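Local coordinates for protein mannan endo-1,4-beta-mannosidase (Mytilus edulis, PDB 2C0H) that hydrolyses internal beta-1,4-mannosidic linkages in mannans, galactomannans and glucomannans, cutting mannotetraose and longer oligomers but not mannobiose or mannotriose, at residues Phe109-Gly114 with Asn206-Ala211; Pro144-Leu149 with Gly156-Met161; Asn162-Glu167 with Asn239-His244; Phe179-Leu184 with Tyr196-Ile201; His244-Ala249 with Gly255-Tyr260. The protein carries 3 engineered substitutions. All blocks are in the same frame, centred on the assembly; numbering follows the deposited sequence.

Contact 1. Residues Phe109-Gly114 with Asn206-Ala211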
# COMPACT_ATOMS: atom_id res chain seq x y z
N PHE A 109 -6.81 -1.49 -1.93
CA PHE A 109 -7.27 -0.15 -1.59
C PHE A 109 -6.33 0.51 -0.55
O PHE A 109 -6.03 -0.07 0.50
CB PHE A 109 -8.69 -0.18 -1.01
CG PHE A 109 -9.78 -0.51 -2.02
CD1 PHE A 109 -10.19 0.45 -2.93
CD2 PHE A 109 -10.44 -1.72 -1.99
CE1 PHE A 109 -11.22 0.19 -3.83
CE2 PHE A 109 -11.46 -1.99 -2.89
CZ PHE A 109 -11.85 -1.04 -3.80
N THR A 110 -5.87 1.73 -0.83
CA THR A 110 -5.01 2.48 0.10
C THR A 110 -5.86 3.52 0.83
O THR A 110 -6.46 4.39 0.22
CB THR A 110 -3.86 3.20 -0.64
OG1 THR A 110 -3.13 2.24 -1.40
CG2 THR A 110 -2.92 3.85 0.30
N LEU A 111 -5.90 3.44 2.15
CA LEU A 111 -6.84 4.25 2.92
C LEU A 111 -6.43 5.74 2.97
O LEU A 111 -7.23 6.59 2.58
CB LEU A 111 -6.96 3.70 4.36
CG LEU A 111 -7.53 2.28 4.46
CD1 LEU A 111 -7.50 1.91 5.94
CD2 LEU A 111 -8.91 2.14 3.88
N TRP A 112 -5.22 6.03 3.45
CA TRP A 112 -4.73 7.40 3.73
C TRP A 112 -3.46 7.75 2.97
O TRP A 112 -2.77 6.87 2.45
CB TRP A 112 -4.48 7.59 5.22
CG TRP A 112 -5.64 7.15 6.07
CD1 TRP A 112 -5.71 6.01 6.83
CD2 TRP A 112 -6.89 7.82 6.23
NE1 TRP A 112 -6.91 5.94 7.44
CE2 TRP A 112 -7.67 7.04 7.10
CE3 TRP A 112 -7.44 9.01 5.72
CZ2 TRP A 112 -8.96 7.40 7.49
CZ3 TRP A 112 -8.73 9.37 6.10
CH2 TRP A 112 -9.47 8.56 6.99
N ASN A 113 -3.12 9.04 2.94
CA ASN A 113 -1.88 9.52 2.30
C ASN A 113 -1.10 10.49 3.20
O ASN A 113 -1.64 11.50 3.66
CB ASN A 113 -2.25 10.23 0.99
CG ASN A 113 -1.03 10.69 0.22
OD1 ASN A 113 0.06 10.14 0.35
ND2 ASN A 113 -1.22 11.72 -0.60
N GLY A 114 0.19 10.21 3.40
CA GLY A 114 1.09 11.06 4.18
C GLY A 114 2.12 11.84 3.37
O GLY A 114 3.01 12.48 3.94
N ASN A 206 -0.77 0.11 13.70
CA ASN A 206 -1.12 -1.02 14.58
C ASN A 206 -2.64 -1.13 14.82
O ASN A 206 -3.23 -2.21 14.72
CB ASN A 206 -0.36 -0.86 15.90
CG ASN A 206 -0.62 -1.96 16.91
OD1 ASN A 206 -1.11 -1.67 18.02
ND2 ASN A 206 -0.25 -3.19 16.59
N TRP A 207 -3.29 -0.01 15.13
CA TRP A 207 -4.73 -0.06 15.44
C TRP A 207 -5.61 -0.40 14.22
O TRP A 207 -6.60 -1.12 14.32
CB TRP A 207 -5.18 1.25 16.08
CG TRP A 207 -4.75 1.43 17.54
CD1 TRP A 207 -3.67 0.90 18.16
CD2 TRP A 207 -5.45 2.19 18.52
NE1 TRP A 207 -3.63 1.29 19.48
CE2 TRP A 207 -4.71 2.10 19.72
CE3 TRP A 207 -6.62 2.96 18.50
CZ2 TRP A 207 -5.11 2.73 20.91
CZ3 TRP A 207 -7.02 3.60 19.69
CH2 TRP A 207 -6.27 3.47 20.86
N GLN A 208 -5.27 0.13 13.04
CA GLN A 208 -6.05 -0.14 11.87
C GLN A 208 -5.83 -1.56 11.33
O GLN A 208 -6.76 -2.19 10.86
CB GLN A 208 -5.81 0.93 10.81
CG GLN A 208 -6.37 2.27 11.27
CD GLN A 208 -6.10 3.38 10.29
OE1 GLN A 208 -6.86 3.58 9.34
NE2 GLN A 208 -5.03 4.10 10.51
N ALA A 209 -4.60 -2.05 11.43
CA ALA A 209 -4.30 -3.43 11.07
C ALA A 209 -5.09 -4.40 11.94
O ALA A 209 -5.66 -5.35 11.44
CB ALA A 209 -2.83 -3.70 11.17
N ALA A 210 -5.13 -4.12 13.24
CA ALA A 210 -5.88 -4.99 14.15
C ALA A 210 -7.39 -4.97 13.84
O ALA A 210 -8.04 -6.02 13.88
CB ALA A 210 -5.60 -4.59 15.59
N ALA A 211 -7.93 -3.80 13.51
CA ALA A 211 -9.34 -3.65 13.21
C ALA A 211 -9.77 -4.46 11.98
O ALA A 211 -10.77 -5.14 11.99
CB ALA A 211 -9.66 -2.18 13.03
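Trp-112 and Gln-208 join strand 106-113 of the TIM barrel to helix 198-215, which packs against the barrel wall from outside. The tight part is one hydrogen bond, in which Trp-112 NE1 donates to Gln-208 OE1 over 3.0 Å with an N-H...O angle of 153°. The donor sits in the carbonyl plane on a lone pair of OE1, and OE1 sits at the edge of the indole in the ring plane; both polar groups are therefore well aimed, although ring and amide planes are 56° apart. The nearest CA atoms, of Leu-111 and Gln-208, are 10.0 Å apart, and the extended glutamine together with the indole bridges the gap. The looser part is Leu-111, whose CD1 comes within 3.8 Å of Gln-208 OE1 as the two side chains run alongside in opposite senses. No side of this contact faces solvent: the three touching residues are all buried, and Tyr-137 packs on each of them. A leucine in place of Gln-208 would probably leave the buried indole N-H of Trp-112 without its acceptor. The bond from Gln-208 NE2 to the backbone O of Phe-204, one helical turn back, probably holds the amide in this orientation.

Contact 2. Residues Pro144-Leu149 with Gly156-Met161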
# COMPACT_ATOMS: atom_id res chain seq x y z
N PRO A 144 -17.08 -1.66 9.12
CA PRO A 144 -18.19 -1.87 8.17
C PRO A 144 -17.73 -2.15 6.73
O PRO A 144 -18.26 -3.04 6.08
CB PRO A 144 -18.97 -0.55 8.27
CG PRO A 144 -18.71 -0.08 9.64
CD PRO A 144 -17.30 -0.46 9.95
N MET A 145 -16.73 -1.41 6.27
CA MET A 145 -16.21 -1.55 4.93
C MET A 145 -15.53 -2.91 4.74
O MET A 145 -15.82 -3.64 3.78
CB MET A 145 -15.24 -0.42 4.64
CG MET A 145 -14.84 -0.25 3.23
SD MET A 145 -14.19 1.43 3.04
CE MET A 145 -12.97 1.50 4.35
N ALA A 146 -14.63 -3.25 5.66
CA ALA A 146 -13.86 -4.49 5.55
C ALA A 146 -14.77 -5.70 5.68
O ALA A 146 -14.59 -6.71 5.00
CB ALA A 146 -12.76 -4.53 6.57
N ASN A 147 -15.78 -5.61 6.55
CA ASN A 147 -16.70 -6.73 6.72
C ASN A 147 -17.59 -6.95 5.49
O ASN A 147 -17.83 -8.08 5.06
CB ASN A 147 -17.57 -6.48 7.96
CG ASN A 147 -18.26 -7.73 8.44
OD1 ASN A 147 -17.62 -8.75 8.70
ND2 ASN A 147 -19.57 -7.66 8.54
N ALA A 148 -18.06 -5.86 4.89
CA ALA A 148 -18.97 -5.93 3.75
C ALA A 148 -18.30 -6.51 2.49
O ALA A 148 -18.95 -7.17 1.70
CB ALA A 148 -19.53 -4.55 3.45
N LEU A 149 -17.02 -6.21 2.31
CA LEU A 149 -16.29 -6.57 1.08
C LEU A 149 -15.44 -7.84 1.14
O LEU A 149 -14.86 -8.26 0.13
CB LEU A 149 -15.41 -5.39 0.66
CG LEU A 149 -16.20 -4.13 0.36
CD1 LEU A 149 -15.27 -2.96 0.14
CD2 LEU A 149 -17.12 -4.30 -0.84
N GLY A 156 -7.95 -7.83 -3.15
CA GLY A 156 -6.62 -8.25 -2.76
C GLY A 156 -6.27 -7.92 -1.33
O GLY A 156 -5.75 -8.77 -0.61
N GLY A 157 -6.53 -6.69 -0.90
CA GLY A 157 -6.20 -6.27 0.46
C GLY A 157 -6.21 -4.78 0.66
O GLY A 157 -6.78 -4.03 -0.15
N TRP A 158 -5.59 -4.36 1.77
CA TRP A 158 -5.65 -2.99 2.29
C TRP A 158 -4.26 -2.45 2.61
O TRP A 158 -3.46 -3.09 3.29
CB TRP A 158 -6.53 -2.94 3.57
CG TRP A 158 -7.90 -3.51 3.40
CD1 TRP A 158 -8.31 -4.79 3.71
CD2 TRP A 158 -9.06 -2.83 2.91
NE1 TRP A 158 -9.64 -4.94 3.43
CE2 TRP A 158 -10.13 -3.75 2.95
CE3 TRP A 158 -9.30 -1.54 2.43
CZ2 TRP A 158 -11.42 -3.42 2.52
CZ3 TRP A 158 -10.58 -1.21 2.02
CH2 TRP A 158 -11.62 -2.15 2.06
N ASP A 159 -3.97 -1.25 2.14
CA ASP A 159 -2.75 -0.52 2.49
C ASP A 159 -3.20 0.63 3.40
O ASP A 159 -4.00 1.45 3.00
CB ASP A 159 -2.11 -0.03 1.16
CG ASP A 159 -0.96 0.94 1.33
OD1 ASP A 159 -0.59 1.35 2.45
OD2 ASP A 159 -0.41 1.32 0.26
N ILE A 160 -2.72 0.64 4.64
CA ILE A 160 -3.18 1.64 5.61
C ILE A 160 -2.80 3.06 5.22
O ILE A 160 -3.59 3.98 5.42
CB ILE A 160 -2.65 1.38 7.02
CG1 ILE A 160 -3.00 -0.02 7.50
CG2 ILE A 160 -3.17 2.43 8.00
CD1 ILE A 160 -4.41 -0.39 7.41
N MET A 161 -1.60 3.28 4.71
CA MET A 161 -1.18 4.65 4.42
C MET A 161 -0.08 4.67 3.39
O MET A 161 0.82 3.85 3.44
CB MET A 161 -0.69 5.37 5.67
CG MET A 161 -0.52 6.87 5.49
SD MET A 161 -0.14 7.68 7.06
CE MET A 161 -1.01 9.22 6.90
O HOH W 1 -11.77 -7.02 4.00
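The helix segment carrying Met-145, Ala-146 and Leu-149 runs nearly antiparallel to the strand segment carrying Trp-158, with 168° between their directions and 11.1 Å between their axes. Where the backbones come nearest, the CA atoms of Ala-146 and Trp-158 are 9.0 Å apart, and the indole spans that distance. Its CG is anti to the carbonyl carbon (chi1 -54°), and the six-membered ring leads toward the helix. Ring atom CH2 of Trp-158 meets Met-145 CG at 3.9 Å, the two side chains crossing obliquely. Beside it, Trp-158 CZ2 lies 4.0 Å from Ala-146 CA, which brings the ring close to the helix backbone itself. Leu-149 CD1 comes to the ring edge, near its plane, 4.2 Å from Trp-158 CH2. The beta-alpha-beta connection between the parallel neighbours 106-113 and 155-162 of the TIM barrel includes helix 131-149, and Trp-158 is packed between this helix and the barrel wall. The polar edge of the indole is served by a water lying in the ring plane: it accepts from Trp-158 NE1 at 3.0 Å and donates to Ala-146 O, also at 3.0 Å. Outside the two segments, Met-93 of helix 89-102 and Ile-212 of helix 198-215 also pack on the Trp-158 side chain.

Contact 3. Residues Asn162-Glu167 with Asn239-His244. With SO4 (sulfate ion), chain B.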
# COMPACT_ATOMS: atom_id res chain seq x y z
N ASN A 162 -0.17 5.60 2.45
CA ASN A 162 0.93 5.90 1.57
C ASN A 162 1.95 6.83 2.24
O ASN A 162 1.61 7.94 2.66
CB ASN A 162 0.37 6.56 0.30
CG ASN A 162 1.45 6.83 -0.70
OD1 ASN A 162 2.03 5.90 -1.21
ND2 ASN A 162 1.78 8.09 -0.91
N GLU A 163 3.20 6.38 2.31
CA GLU A 163 4.35 7.17 2.77
C GLU A 163 4.15 7.97 4.05
O GLU A 163 4.23 9.20 4.06
CB GLU A 163 4.86 8.07 1.63
CG GLU A 163 5.15 7.23 0.39
CD GLU A 163 5.81 8.00 -0.74
OE1 GLU A 163 5.87 9.23 -0.65
OE2 GLU A 163 6.28 7.33 -1.70
N PRO A 164 3.94 7.27 5.17
CA PRO A 164 3.86 8.01 6.45
C PRO A 164 5.09 8.87 6.78
O PRO A 164 4.99 9.85 7.53
CB PRO A 164 3.73 6.90 7.49
CG PRO A 164 3.46 5.66 6.78
CD PRO A 164 3.84 5.81 5.35
N GLU A 165 6.25 8.51 6.24
CA GLU A 165 7.50 9.22 6.51
C GLU A 165 7.52 10.63 5.94
O GLU A 165 8.39 11.42 6.27
CB GLU A 165 8.68 8.42 6.01
CG GLU A 165 8.71 6.97 6.53
CD GLU A 165 7.97 5.97 5.63
OE1 GLU A 165 7.30 6.37 4.64
OE2 GLU A 165 8.04 4.76 5.95
N GLY A 166 6.54 10.94 5.10
CA GLY A 166 6.34 12.32 4.63
C GLY A 166 6.15 13.31 5.77
O GLY A 166 6.47 14.50 5.65
N GLU A 167 5.64 12.81 6.88
CA GLU A 167 5.23 13.65 8.00
C GLU A 167 5.89 13.24 9.33
O GLU A 167 5.53 13.74 10.40
CB GLU A 167 3.68 13.70 8.07
CG GLU A 167 3.08 14.46 6.84
CD GLU A 167 1.60 14.23 6.56
OE1 GLU A 167 0.95 13.36 7.18
OE2 GLU A 167 1.08 14.92 5.65
N ASN A 239 13.57 -0.70 11.16
CA ASN A 239 12.27 -1.01 10.56
C ASN A 239 11.13 -0.52 11.46
O ASN A 239 10.85 -1.12 12.48
CB ASN A 239 12.14 -2.52 10.31
CG ASN A 239 10.89 -2.91 9.51
OD1 ASN A 239 10.06 -2.08 9.12
ND2 ASN A 239 10.74 -4.21 9.28
N LEU A 240 10.47 0.56 11.04
CA LEU A 240 9.29 1.09 11.75
C LEU A 240 8.08 0.16 11.75
O LEU A 240 7.16 0.37 12.56
CB LEU A 240 8.84 2.41 11.12
CG LEU A 240 9.77 3.62 11.17
CD1 LEU A 240 9.21 4.77 10.33
CD2 LEU A 240 9.96 4.07 12.60
N TYR A 241 8.03 -0.81 10.84
CA TYR A 241 6.81 -1.61 10.61
C TYR A 241 6.91 -3.07 11.02
O TYR A 241 6.04 -3.85 10.68
CB TYR A 241 6.39 -1.49 9.14
CG TYR A 241 6.34 -0.04 8.72
CD1 TYR A 241 5.38 0.81 9.25
CD2 TYR A 241 7.27 0.49 7.85
CE1 TYR A 241 5.34 2.15 8.89
CE2 TYR A 241 7.24 1.81 7.48
CZ TYR A 241 6.28 2.64 8.00
OH TYR A 241 6.24 3.97 7.63
N SER A 242 7.96 -3.42 11.77
CA SER A 242 8.13 -4.79 12.26
C SER A 242 7.05 -5.06 13.30
O SER A 242 6.52 -4.13 13.88
CB SER A 242 9.51 -5.01 12.87
OG SER A 242 9.68 -4.32 14.11
N ASP A 243 6.75 -6.33 13.54
CA ASP A 243 5.77 -6.71 14.57
C ASP A 243 6.15 -6.08 15.91
O ASP A 243 5.30 -5.51 16.60
CB ASP A 243 5.71 -8.24 14.73
CG ASP A 243 5.16 -8.95 13.50
OD1 ASP A 243 4.78 -8.30 12.51
OD2 ASP A 243 5.11 -10.20 13.53
N HIS A 244 7.43 -6.21 16.28
CA HIS A 244 7.93 -5.66 17.55
C HIS A 244 7.67 -4.16 17.71
O HIS A 244 7.18 -3.71 18.75
CB HIS A 244 9.42 -5.95 17.75
CG HIS A 244 9.95 -5.49 19.06
ND1 HIS A 244 9.82 -6.24 20.22
CD2 HIS A 244 10.58 -4.35 19.42
CE1 HIS A 244 10.36 -5.58 21.23
NE2 HIS A 244 10.82 -4.43 20.77
S SO4 B . 9.57 -8.94 13.99
O1 SO4 B . 8.65 -8.55 12.93
O2 SO4 B . 9.30 -8.12 15.18
O3 SO4 B . 10.97 -8.73 13.62
O4 SO4 B . 9.36 -10.35 14.34
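Glu-165 and Tyr-241 carry the polar part. Tyr-241 OH donates to Glu-165 OE2 over 2.6 Å, reaching the oxygen from above the carboxylate plane, while OE2 lies at the ring edge in the phenol plane. The carboxylate and ring planes are almost perpendicular, at 88°. A bend at chi2 (90°) turns the glutamate toward the tyrosine, with Ser-225 OG also bonded to OE2 and Trp-226 N to OE1. Apolar packing flanks the bond: Pro-164 CG lies 4.3 Å from Tyr-241 CZ, and Glu-165 CG 4.4 Å from Leu-240 CD1. Within 239-244, Tyr-241 N donates to the side-chain OD1 of Asn-239 (2.9 Å), closing an Asx turn. Anion binding is separate: a sulfate, probably from the crystallisation liquor, accepts from Asp-243 N through O1 (3.0 Å) and His-244 N through O2 (2.9 Å) at the start of helix 243-250. An alanine in place of Glu-165 would probably leave Tyr-241 OH and the backbone N of Trp-226 without their acceptor. Glu-163 being the probable proton donor and Trp-226 a probable substrate binder, the bonds of Glu-165 are consistent with a second-shell residue that helps position this TIM-barrel loop and the backbone of Trp-226.

Contact 4. Residues Phe179-Leu184 with Tyr196-Ile201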
# COMPACT_ATOMS: atom_id res chain seq x y z
N PHE A 179 12.19 3.37 17.55
CA PHE A 179 11.62 4.73 17.49
C PHE A 179 12.66 5.82 17.25
O PHE A 179 12.31 6.99 17.10
CB PHE A 179 10.85 5.07 18.76
CG PHE A 179 9.70 4.14 19.08
CD1 PHE A 179 8.98 3.50 18.07
CD2 PHE A 179 9.32 3.94 20.39
CE1 PHE A 179 7.93 2.65 18.38
CE2 PHE A 179 8.26 3.10 20.71
CZ PHE A 179 7.57 2.45 19.71
N ASP A 180 13.94 5.45 17.21
CA ASP A 180 15.03 6.39 17.00
C ASP A 180 15.06 6.77 15.52
O ASP A 180 15.07 5.88 14.67
CB ASP A 180 16.36 5.74 17.44
CG ASP A 180 17.52 6.73 17.54
OD1 ASP A 180 17.99 7.00 18.67
OD2 ASP A 180 17.98 7.23 16.49
N THR A 181 15.06 8.06 15.20
CA THR A 181 15.04 8.49 13.80
C THR A 181 16.30 9.27 13.40
O THR A 181 16.28 9.99 12.40
CB THR A 181 13.77 9.31 13.47
OG1 THR A 181 13.73 10.49 14.28
CG2 THR A 181 12.51 8.50 13.70
N ARG A 182 17.39 9.11 14.15
CA ARG A 182 18.65 9.81 13.82
C ARG A 182 19.17 9.40 12.46
O ARG A 182 19.76 10.21 11.74
CB ARG A 182 19.72 9.60 14.90
CG ARG A 182 19.45 10.40 16.16
CD ARG A 182 20.54 10.23 17.19
NE ARG A 182 20.56 8.87 17.74
CZ ARG A 182 21.45 7.92 17.44
NH1 ARG A 182 22.44 8.14 16.57
NH2 ARG A 182 21.35 6.73 18.02
N HIS A 183 18.93 8.14 12.10
CA HIS A 183 19.35 7.63 10.80
C HIS A 183 18.59 8.23 9.63
O HIS A 183 19.02 8.07 8.48
CB HIS A 183 19.25 6.10 10.75
CG HIS A 183 17.85 5.58 10.76
ND1 HIS A 183 17.06 5.61 11.89
CD2 HIS A 183 17.08 5.04 9.78
CE1 HIS A 183 15.88 5.10 11.61
NE2 HIS A 183 15.86 4.74 10.34
N LEU A 184 17.45 8.89 9.89
CA LEU A 184 16.67 9.56 8.83
C LEU A 184 17.10 11.02 8.63
O LEU A 184 16.63 11.67 7.69
CB LEU A 184 15.17 9.51 9.14
CG LEU A 184 14.53 8.12 9.32
CD1 LEU A 184 13.01 8.22 9.55
CD2 LEU A 184 14.83 7.21 8.13
N TYR A 196 4.72 14.16 13.17
CA TYR A 196 4.39 12.97 13.97
C TYR A 196 5.64 12.21 14.39
O TYR A 196 6.59 12.08 13.63
CB TYR A 196 3.44 12.04 13.21
CG TYR A 196 2.25 12.77 12.65
CD1 TYR A 196 1.40 13.50 13.48
CD2 TYR A 196 1.98 12.78 11.29
CE1 TYR A 196 0.31 14.20 12.97
CE2 TYR A 196 0.91 13.47 10.78
CZ TYR A 196 0.07 14.19 11.62
OH TYR A 196 -1.00 14.89 11.11
N SER A 197 5.64 11.72 15.63
CA SER A 197 6.74 10.87 16.07
C SER A 197 6.62 9.48 15.45
O SER A 197 5.56 9.08 14.99
CB SER A 197 6.73 10.74 17.59
OG SER A 197 5.56 10.10 18.04
N ALA A 198 7.73 8.75 15.45
CA ALA A 198 7.71 7.35 15.01
C ALA A 198 6.68 6.54 15.78
O ALA A 198 5.97 5.72 15.20
CB ALA A 198 9.09 6.72 15.15
N GLN A 199 6.58 6.77 17.09
CA GLN A 199 5.57 6.06 17.89
C GLN A 199 4.11 6.37 17.48
O GLN A 199 3.25 5.49 17.48
CB GLN A 199 5.80 6.32 19.38
CG GLN A 199 4.84 5.51 20.28
CD GLN A 199 3.56 6.25 20.63
OE1 GLN A 199 3.53 7.48 20.74
NE2 GLN A 199 2.48 5.49 20.86
N GLU A 200 3.82 7.62 17.12
CA GLU A 200 2.47 7.99 16.67
C GLU A 200 2.07 7.28 15.36
O GLU A 200 0.96 6.76 15.22
CB GLU A 200 2.34 9.50 16.51
CG GLU A 200 2.19 10.23 17.83
CD GLU A 200 2.18 11.74 17.68
OE1 GLU A 200 3.09 12.27 16.98
OE2 GLU A 200 1.29 12.41 18.28
N ILE A 201 3.00 7.24 14.42
CA ILE A 201 2.77 6.54 13.16
C ILE A 201 2.57 5.05 13.42
O ILE A 201 1.66 4.43 12.86
CB ILE A 201 3.93 6.78 12.19
CG1 ILE A 201 3.88 8.24 11.72
CG2 ILE A 201 3.88 5.79 11.03
CD1 ILE A 201 5.13 8.72 11.04
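Phe-179 and Thr-181 lie in the long beta-alpha loop of the TIM barrel between strand 155-162 and helix 198-215, and they pack on the first turn of that helix at Ala-198 and Gln-199. Here the backbones come close, with 5.3 Å between the CA atoms of Phe-179 and Ala-198. The methyl of Ala-198 fits into the loop: its CB is 3.8 Å from Phe-179 O and 4.1 Å from Thr-181 CG2. The aromatic ring reaches further along the helix. Gln-199 CB stands over one face in a CH-pi contact, 4.1 Å from the ring centroid and 5° off the normal. With Gln-199 CG anti to the backbone N (chi1 -176°), CG stays over the same ring, 4.1 Å from Phe-179 CZ, before a bend at chi2 takes the amide away to bond Ala-249 O through NE2. The helix start is a capping box: Glu-200 N donates to Ser-197 OG at 3.2 Å, and Ser-197 N returns a bond to the anti lone pair of Glu-200 OE1 at 2.9 Å. On the loop side, Asp-180 OD2 accepts from the backbone N of Arg-182 in an Asx turn, and the arginine's guanidinium makes a salt bridge to the same carboxylate. Thr-181 OG1 takes no part across the contact and is bonded within the loop to Glu-172 N and Lys-169 O. Helix 243-250 also packs on Phe-179, through Cys-245, Lys-248 and Ala-249.

Contact 5. Residues His244-Ala249 with Gly255-Tyr260. With SO4 (sulfate ion), chain B.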
# COMPACT_ATOMS: atom_id res chain seq x y z
N HIS A 244 7.43 -6.21 16.28
CA HIS A 244 7.93 -5.66 17.55
C HIS A 244 7.67 -4.16 17.71
O HIS A 244 7.18 -3.71 18.75
CB HIS A 244 9.42 -5.95 17.75
CG HIS A 244 9.95 -5.49 19.06
ND1 HIS A 244 9.82 -6.24 20.22
CD2 HIS A 244 10.58 -4.35 19.42
CE1 HIS A 244 10.36 -5.58 21.23
NE2 HIS A 244 10.82 -4.43 20.77
N CYS A 245 8.01 -3.39 16.68
CA CYS A 245 7.81 -1.95 16.71
C CYS A 245 6.33 -1.55 16.77
O CYS A 245 5.95 -0.69 17.56
CB CYS A 245 8.45 -1.30 15.48
SG CYS A 245 8.39 0.49 15.46
N LEU A 246 5.49 -2.17 15.93
CA LEU A 246 4.07 -1.81 15.89
C LEU A 246 3.35 -2.14 17.18
O LEU A 246 2.49 -1.37 17.65
CB LEU A 246 3.33 -2.47 14.71
CG LEU A 246 3.77 -2.00 13.33
CD1 LEU A 246 2.98 -2.74 12.29
CD2 LEU A 246 3.62 -0.50 13.15
N VAL A 247 3.69 -3.29 17.76
CA VAL A 247 3.03 -3.70 19.01
C VAL A 247 3.54 -2.83 20.16
O VAL A 247 2.75 -2.45 21.04
CB VAL A 247 3.18 -5.21 19.27
CG1 VAL A 247 2.52 -5.61 20.58
CG2 VAL A 247 2.56 -5.99 18.14
N LYS A 248 4.82 -2.47 20.17
CA LYS A 248 5.35 -1.53 21.18
C LYS A 248 4.66 -0.16 21.04
O LYS A 248 4.34 0.48 22.04
CB LYS A 248 6.87 -1.39 21.06
CG LYS A 248 7.52 -0.49 22.10
CD LYS A 248 7.61 -1.13 23.47
CE LYS A 248 8.47 -0.30 24.42
NZ LYS A 248 8.69 -0.94 25.76
N ALA A 249 4.41 0.26 19.80
CA ALA A 249 3.80 1.57 19.55
C ALA A 249 2.32 1.68 19.94
O ALA A 249 1.93 2.69 20.54
CB ALA A 249 3.96 1.94 18.08
N GLY A 255 -2.15 -6.53 15.55
CA GLY A 255 -2.01 -5.38 14.65
C GLY A 255 -0.69 -5.37 13.92
O GLY A 255 0.08 -4.44 14.05
N THR A 256 -0.46 -6.43 13.15
CA THR A 256 0.78 -6.61 12.41
C THR A 256 0.48 -6.68 10.91
O THR A 256 -0.64 -6.98 10.51
CB THR A 256 1.48 -7.91 12.85
OG1 THR A 256 0.56 -9.01 12.74
CG2 THR A 256 1.95 -7.79 14.32
N LEU A 257 1.47 -6.36 10.10
CA LEU A 257 1.28 -6.38 8.65
C LEU A 257 1.43 -7.79 8.10
O LEU A 257 2.10 -8.64 8.70
CB LEU A 257 2.30 -5.45 7.97
CG LEU A 257 2.35 -3.99 8.43
CD1 LEU A 257 3.35 -3.23 7.55
CD2 LEU A 257 0.98 -3.34 8.38
N SER A 258 0.82 -8.02 6.94
CA SER A 258 0.92 -9.28 6.20
C SER A 258 2.18 -9.29 5.36
O SER A 258 2.87 -10.29 5.28
CB SER A 258 -0.28 -9.44 5.28
OG SER A 258 -1.51 -9.32 5.99
N PHE A 259 2.43 -8.18 4.67
CA PHE A 259 3.62 -8.01 3.86
C PHE A 259 4.07 -6.55 3.87
O PHE A 259 3.32 -5.66 4.29
CB PHE A 259 3.47 -8.58 2.43
CG PHE A 259 2.41 -7.94 1.58
CD1 PHE A 259 2.68 -6.78 0.86
CD2 PHE A 259 1.14 -8.53 1.44
CE1 PHE A 259 1.71 -6.19 0.06
CE2 PHE A 259 0.17 -7.95 0.62
CZ PHE A 259 0.46 -6.77 -0.07
N TYR A 260 5.31 -6.34 3.48
CA TYR A 260 5.92 -5.01 3.43
C TYR A 260 5.81 -4.49 2.00
O TYR A 260 5.68 -5.26 1.05
CB TYR A 260 7.39 -5.07 3.85
CG TYR A 260 7.66 -5.53 5.28
CD1 TYR A 260 7.17 -4.80 6.36
CD2 TYR A 260 8.39 -6.66 5.54
CE1 TYR A 260 7.42 -5.20 7.67
CE2 TYR A 260 8.65 -7.07 6.85
CZ TYR A 260 8.16 -6.33 7.89
OH TYR A 260 8.42 -6.75 9.17
S SO4 B . 9.57 -8.94 13.99
O1 SO4 B . 8.65 -8.55 12.93
O2 SO4 B . 9.30 -8.12 15.18
O3 SO4 B . 10.97 -8.73 13.62
O4 SO4 B . 9.36 -10.35 14.34
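Leu-246 and Leu-257 both hold CG anti to the carbonyl carbon (chi1 -66° and -56°), and in Leu-246 the extended chi2 of 179° carries CD1 from the helix to the loop that follows. The two side chains cross at about a right angle, with Leu-246 CD1 4.1 Å from Leu-257 CG. The same methyl also lies 3.8 Å from Gly-255 O and 4.5 Å from Thr-256 CA, so a single branch of Leu-246 touches three successive loop residues. This is the alpha-to-beta connection from helix 243-250 to strand 260-263 in the TIM barrel: the chain leaves the helix, turns, and passes back alongside Leu-246 and Val-247 before entering the sheet. The backbones are close at the turn, with 6.8 Å between the CA atoms of Leu-246 and Thr-256. Next to it, Val-247 CG2 meets Thr-256 CG2 at 4.3 Å, a more exposed contact between two methyls. No hydrogen bond links the segments. The loop carbonyls are instead held from helix 198-215, Asn-206 ND2 bonding Gly-255 O and Lys-213 NZ bonding Thr-256 O. Val-205 of that helix packs on both Leu-246 and Leu-257.

In the fold
Contact 2 falls within the chain interval spanned by contact 1, and contact 4 within that of contact 3; contacts 1 and 3 interleave, and contact 5 follows them all. Contacts 1 and 2, with centres 9 Å apart, share the sheet through neighbouring strands 106-113 and 155-162. From strand 155-162 the chain runs directly into contact 3, which carries the probable proton donor. Helix 198-215 serves contacts 1 and 4, whose centres are 18 Å apart, and helix 243-250 serves contacts 3 and 5, which share His-244. Gln-199 with Ala-249 and Asn-206 with Gly-255 tie these helical regions together. The five contacts thus connect one sector of the barrel from its wall to the catalytic loop.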